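Local coordinates for protein protease 2A (PDB 5X45) that probably cleaves the viral polyprotein as a chymotrypsin-like cysteine protease that carries a structural zinc ion, as in other enterovirus 2A proteases, at residues V9-R12 / D13-Y16; C59-R63 / S64-Y68. All blocks are in the same frame, centred on the assembly; numbering follows the deposited sequence.

Contact 1. Residues V9-R12 / D13-Y16; sequences VHTR and DAIY
V9 and Y16 face each other as an antiparallel hydrogen-bonded pair at the open end of a tight beta hairpin. Two backbone bonds join them: V9 N gives to Y16 O, and Y16 N gives to V9 O at 2.7 Å. Nearer the turn, T11 and A14 are linked twice. T11 N donates to A14 O at 2.8 Å, while A14 N donates back to T11 OG1 at 3.0 Å. The threonine hydroxyl sits between its own backbone N and carbonyl carbon (chi1 66°), which turns it inward across the loop and lets a side chain take the place of a second backbone acceptor.

Apolar contacts fall on both faces of the hairpin. On one, V9 CB lies 3.9 Å from Y16 CB, and T11 CG2 meets Y16 CE1 at 4.0 Å, the methyl coming obliquely to the ring. On the other, H10 CD2 leans against I15 CG1 at 3.7 Å, while H10 NE2 bonds to the carbonyl of V44.

The hairpin forms one margin of a four-stranded antiparallel sheet, in which strand 14-18 pairs with strand 37-41. A14 and Y16 pack on V39, and V9 reaches across to V117 and M120 of strand 116-124.

Contact 2. Residues C59-R63 / S64-Y68; sequences CYYSR and SKDRY
Y61 and Y68 form a non-hydrogen-bonded antiparallel pair whose side chains share one face of a beta hairpin. With CG anti to the backbone N (chi1 175°), Y61 sends its ring along the hairpin toward the turn and D66. The Y68 ring, at chi1 -93°, lies across from it with Y61 CB over one face, 3.9 Å from the centroid. This is a CH-pi contact; the two rings themselves meet obliquely, their planes 46° apart. C59 SG approaches the same tyrosine from another direction, 4.2 Å from Y68 CD2, as an oblique sulfur-aromatic contact.

At the far end of its ring, Y61 OH donates to D66 OD1 at 2.8 Å, nearly in line with the C-O bond of the carboxylate, whose plane stands steeply to the ring. On the other face, S62 OG accepts a weak bond from K65 N at 3.3 Å. S62 N bonds to R67 O at 3.0 Å; D66 and R67 together face S62 in a G1 beta bulge. R67 turns its guanidinium side-on to the next residue's carbonyl, NE and NH2 both donating to Y68 O at 2.9 Å, that oxygen lying in the guanidinium plane.

The hairpin joins strands 57-62 and 67-76 of the six-stranded antiparallel barrel. Y60 meets F131 edge-to-face, S64 OG bonds to D106, and Y68 OH reaches the carbonyl of P4 in the N-terminal segment.

How the contacts relate
The two hairpins follow one another in sequence, contact 1 first, and do not touch: their centres lie 21 Å apart and their nearest atoms about 9 Å. Contact 1 belongs to the four-stranded antiparallel sheet, contact 2 to the six-stranded barrel, consistent with the two-part chymotrypsin-like fold of PA-clan proteases. The barrel nevertheless reaches both, since strand 116-124 packs against V9 of contact 1. The N-terminal segment also runs between them, P4 and S5 meeting contact 2 shortly before strand 9-10. Zinc, held by C53, C55, C113 and H115, touches neither hairpin but lies about 11 Å from the C59 side chain and about 14 Å from that of V9; strand 110-113, ending in C113, pairs with strand 57-62.

Contact 1. Residues V9-R12 / D13-Y16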
loop_
_atom_site.group_PDB
_atom_site.type_symbol
_atom_site.label_atom_id
_atom_site.label_comp_id
_atom_site.label_asym_id
_atom_site.label_seq_id
_atom_site.Cartn_x
_atom_site.Cartn_y
_atom_site.Cartn_z
ATOM N N VAL A 9 -4.697 6.239 -0.054
ATOM C CA VAL A 9 -5.009 6.518 -1.447
ATOM C C VAL A 9 -6.444 6.991 -1.579
ATOM O O VAL A 9 -7.366 6.316 -1.139
ATOM C CB VAL A 9 -4.785 5.280 -2.327
ATOM C CG1 VAL A 9 -5.063 5.603 -3.782
ATOM C CG2 VAL A 9 -3.368 4.753 -2.136
ATOM N N HIS A 10 -6.629 8.150 -2.200
ATOM C CA HIS A 10 -7.945 8.767 -2.291
ATOM C C HIS A 10 -8.345 8.992 -3.747
ATOM O O HIS A 10 -7.923 9.960 -4.377
ATOM C CB HIS A 10 -7.946 10.085 -1.516
ATOM C CG HIS A 10 -9.296 10.722 -1.407
ATOM N ND1 HIS A 10 -9.474 11.989 -0.885
ATOM C CD2 HIS A 10 -10.524 10.274 -1.741
ATOM C CE1 HIS A 10 -10.760 12.292 -0.908
ATOM N NE2 HIS A 10 -11.421 11.272 -1.421
ATOM N N THR A 11 -9.163 8.093 -4.279
ATOM C CA THR A 11 -9.597 8.192 -5.671
ATOM C C THR A 11 -10.882 9.002 -5.778
ATOM O O THR A 11 -11.335 9.569 -4.778
ATOM C CB THR A 11 -9.816 6.801 -6.290
ATOM O OG1 THR A 11 -10.916 6.155 -5.637
ATOM C CG2 THR A 11 -8.553 5.947 -6.161
ATOM N N ARG A 12 -11.478 9.033 -6.973
ATOM C CA ARG A 12 -12.710 9.799 -7.196
ATOM C C ARG A 12 -13.841 9.340 -6.284
ATOM O O ARG A 12 -14.677 10.137 -5.844
ATOM C CB ARG A 12 -13.199 9.679 -8.637
ATOM C CG ARG A 12 -14.300 10.688 -8.947
ATOM C CD ARG A 12 -15.294 10.196 -9.997
ATOM N NE ARG A 12 -14.995 10.627 -11.361
ATOM C CZ ARG A 12 -15.282 9.912 -12.448
ATOM N NH1 ARG A 12 -14.973 10.377 -13.651
ATOM N NH2 ARG A 12 -15.883 8.732 -12.330
ATOM N N ASP A 13 -13.874 8.043 -6.019
ATOM C CA ASP A 13 -14.993 7.458 -5.297
ATOM C C ASP A 13 -14.616 6.672 -4.034
ATOM O O ASP A 13 -15.495 6.300 -3.261
ATOM C CB ASP A 13 -15.819 6.592 -6.258
ATOM C CG ASP A 13 -14.968 5.625 -7.066
ATOM O OD1 ASP A 13 -13.817 5.344 -6.665
ATOM O OD2 ASP A 13 -15.461 5.153 -8.114
ATOM N N ALA A 14 -13.328 6.427 -3.804
ATOM C CA ALA A 14 -12.943 5.541 -2.708
ATOM C C ALA A 14 -11.673 5.982 -1.988
ATOM O O ALA A 14 -10.844 6.712 -2.535
ATOM C CB ALA A 14 -12.774 4.125 -3.220
ATOM N N ILE A 15 -11.539 5.514 -0.750
ATOM C CA ILE A 15 -10.345 5.731 0.059
ATOM C C ILE A 15 -9.749 4.386 0.480
ATOM O O ILE A 15 -10.449 3.528 1.017
ATOM C CB ILE A 15 -10.653 6.536 1.317
ATOM C CG1 ILE A 15 -11.268 7.882 0.957
ATOM C CG2 ILE A 15 -9.395 6.708 2.151
ATOM C CD1 ILE A 15 -11.926 8.570 2.137
ATOM N N TYR A 16 -8.454 4.212 0.236
ATOM C CA TYR A 16 -7.750 2.966 0.529
ATOM C C TYR A 16 -6.780 3.176 1.683
ATOM O O TYR A 16 -5.915 4.048 1.619
ATOM C CB TYR A 16 -6.995 2.476 -0.711
ATOM C CG TYR A 16 -7.862 2.165 -1.908
ATOM C CD1 TYR A 16 -8.507 3.179 -2.626
ATOM C CD2 TYR A 16 -8.003 0.860 -2.350
ATOM C CE1 TYR A 16 -9.302 2.880 -3.737
ATOM C CE2 TYR A 16 -8.785 0.554 -3.454
ATOM C CZ TYR A 16 -9.429 1.561 -4.140
ATOM O OH TYR A 16 -10.193 1.224 -5.227
#

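Contact 2. Residues C59-R63 / S64-Y68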
loop_
_atom_site.group_PDB
_atom_site.type_symbol
_atom_site.label_atom_id
_atom_site.label_comp_id
_atom_site.label_asym_id
_atom_site.label_seq_id
_atom_site.Cartn_x
_atom_site.Cartn_y
_atom_site.Cartn_z
ATOM N N CYS A 59 8.180 4.829 -8.088
ATOM C CA CYS A 59 8.748 5.543 -6.962
ATOM C C CYS A 59 7.816 5.473 -5.767
ATOM O O CYS A 59 6.606 5.319 -5.926
ATOM C CB CYS A 59 9.023 6.994 -7.333
ATOM S SG CYS A 59 7.585 7.807 -8.025
ATOM N N TYR A 60 8.372 5.556 -4.565
ATOM C CA TYR A 60 7.527 5.480 -3.389
ATOM C C TYR A 60 7.939 6.466 -2.300
ATOM O O TYR A 60 9.096 6.873 -2.210
ATOM C CB TYR A 60 7.510 4.051 -2.833
ATOM C CG TYR A 60 8.747 3.645 -2.070
ATOM C CD1 TYR A 60 9.881 3.193 -2.730
ATOM C CD2 TYR A 60 8.780 3.712 -0.673
ATOM C CE1 TYR A 60 11.011 2.810 -2.023
ATOM C CE2 TYR A 60 9.903 3.334 0.038
ATOM C CZ TYR A 60 11.016 2.884 -0.640
ATOM O OH TYR A 60 12.137 2.506 0.064
ATOM N N TYR A 61 6.975 6.833 -1.467
ATOM C CA TYR A 61 7.231 7.713 -0.341
ATOM C C TYR A 61 7.717 6.922 0.876
ATOM O O TYR A 61 7.091 5.945 1.280
ATOM C CB TYR A 61 5.966 8.500 0.003
ATOM C CG TYR A 61 6.121 9.351 1.228
ATOM C CD1 TYR A 61 6.977 10.444 1.233
ATOM C CD2 TYR A 61 5.425 9.054 2.393
ATOM C CE1 TYR A 61 7.130 11.227 2.365
ATOM C CE2 TYR A 61 5.574 9.831 3.531
ATOM C CZ TYR A 61 6.428 10.913 3.508
ATOM O OH TYR A 61 6.579 11.686 4.628
ATOM N N SER A 62 8.844 7.341 1.437
ATOM C CA SER A 62 9.363 6.792 2.687
ATOM C C SER A 62 9.165 7.799 3.807
ATOM O O SER A 62 9.819 8.850 3.800
ATOM C CB SER A 62 10.851 6.453 2.558
ATOM O OG SER A 62 11.425 6.164 3.828
ATOM N N ARG A 63 8.300 7.489 4.775
ATOM C CA ARG A 63 8.021 8.458 5.839
ATOM C C ARG A 63 9.240 8.650 6.733
ATOM O O ARG A 63 9.561 9.779 7.104
ATOM C CB ARG A 63 6.817 8.057 6.698
ATOM C CG ARG A 63 6.364 9.209 7.592
ATOM C CD ARG A 63 5.195 8.856 8.478
ATOM N NE ARG A 63 5.637 8.191 9.702
ATOM C CZ ARG A 63 5.708 8.779 10.894
ATOM N NH1 ARG A 63 5.365 10.052 11.032
ATOM N NH2 ARG A 63 6.123 8.092 11.951
ATOM N N SER A 64 9.924 7.552 7.048
ATOM C CA SER A 64 11.090 7.579 7.923
ATOM C C SER A 64 12.233 8.425 7.369
ATOM O O SER A 64 12.970 9.040 8.139
ATOM C CB SER A 64 11.590 6.159 8.185
ATOM O OG SER A 64 11.903 5.498 6.975
ATOM N N LYS A 65 12.386 8.448 6.044
ATOM C CA LYS A 65 13.409 9.274 5.391
ATOM C C LYS A 65 12.840 10.600 4.898
ATOM O O LYS A 65 13.592 11.482 4.488
ATOM C CB LYS A 65 14.048 8.518 4.220
ATOM C CG LYS A 65 14.780 7.265 4.645
ATOM C CD LYS A 65 15.934 7.607 5.548
ATOM C CE LYS A 65 16.790 6.391 5.834
ATOM N NZ LYS A 65 17.847 6.718 6.833
ATOM N N ASP A 66 11.512 10.720 4.955
ATOM C CA ASP A 66 10.747 11.867 4.445
ATOM C C ASP A 66 11.154 12.297 3.026
ATOM O O ASP A 66 11.415 13.473 2.770
ATOM C CB ASP A 66 10.868 13.056 5.401
ATOM C CG ASP A 66 9.727 14.061 5.233
ATOM O OD1 ASP A 66 8.627 13.645 4.801
ATOM O OD2 ASP A 66 9.930 15.266 5.528
ATOM N N ARG A 67 11.197 11.338 2.110
ATOM C CA ARG A 67 11.464 11.625 0.703
ATOM C C ARG A 67 10.974 10.492 -0.176
ATOM O O ARG A 67 10.657 9.410 0.306
ATOM C CB ARG A 67 12.959 11.857 0.463
ATOM C CG ARG A 67 13.843 10.730 0.978
ATOM C CD ARG A 67 15.182 10.696 0.272
ATOM N NE ARG A 67 15.056 10.201 -1.093
ATOM C CZ ARG A 67 16.078 9.793 -1.839
ATOM N NH1 ARG A 67 17.312 9.812 -1.353
ATOM N NH2 ARG A 67 15.867 9.353 -3.071
ATOM N N TYR A 68 10.936 10.741 -1.474
ATOM C CA TYR A 68 10.601 9.704 -2.431
ATOM C C TYR A 68 11.846 8.950 -2.898
ATOM O O TYR A 68 12.938 9.516 -2.936
ATOM C CB TYR A 68 9.865 10.313 -3.623
ATOM C CG TYR A 68 8.375 10.274 -3.466
ATOM C CD1 TYR A 68 7.722 11.148 -2.605
ATOM C CD2 TYR A 68 7.616 9.342 -4.165
ATOM C CE1 TYR A 68 6.345 11.101 -2.453
ATOM C CE2 TYR A 68 6.243 9.282 -4.017
ATOM C CZ TYR A 68 5.612 10.162 -3.161
ATOM O OH TYR A 68 4.245 10.102 -3.020
#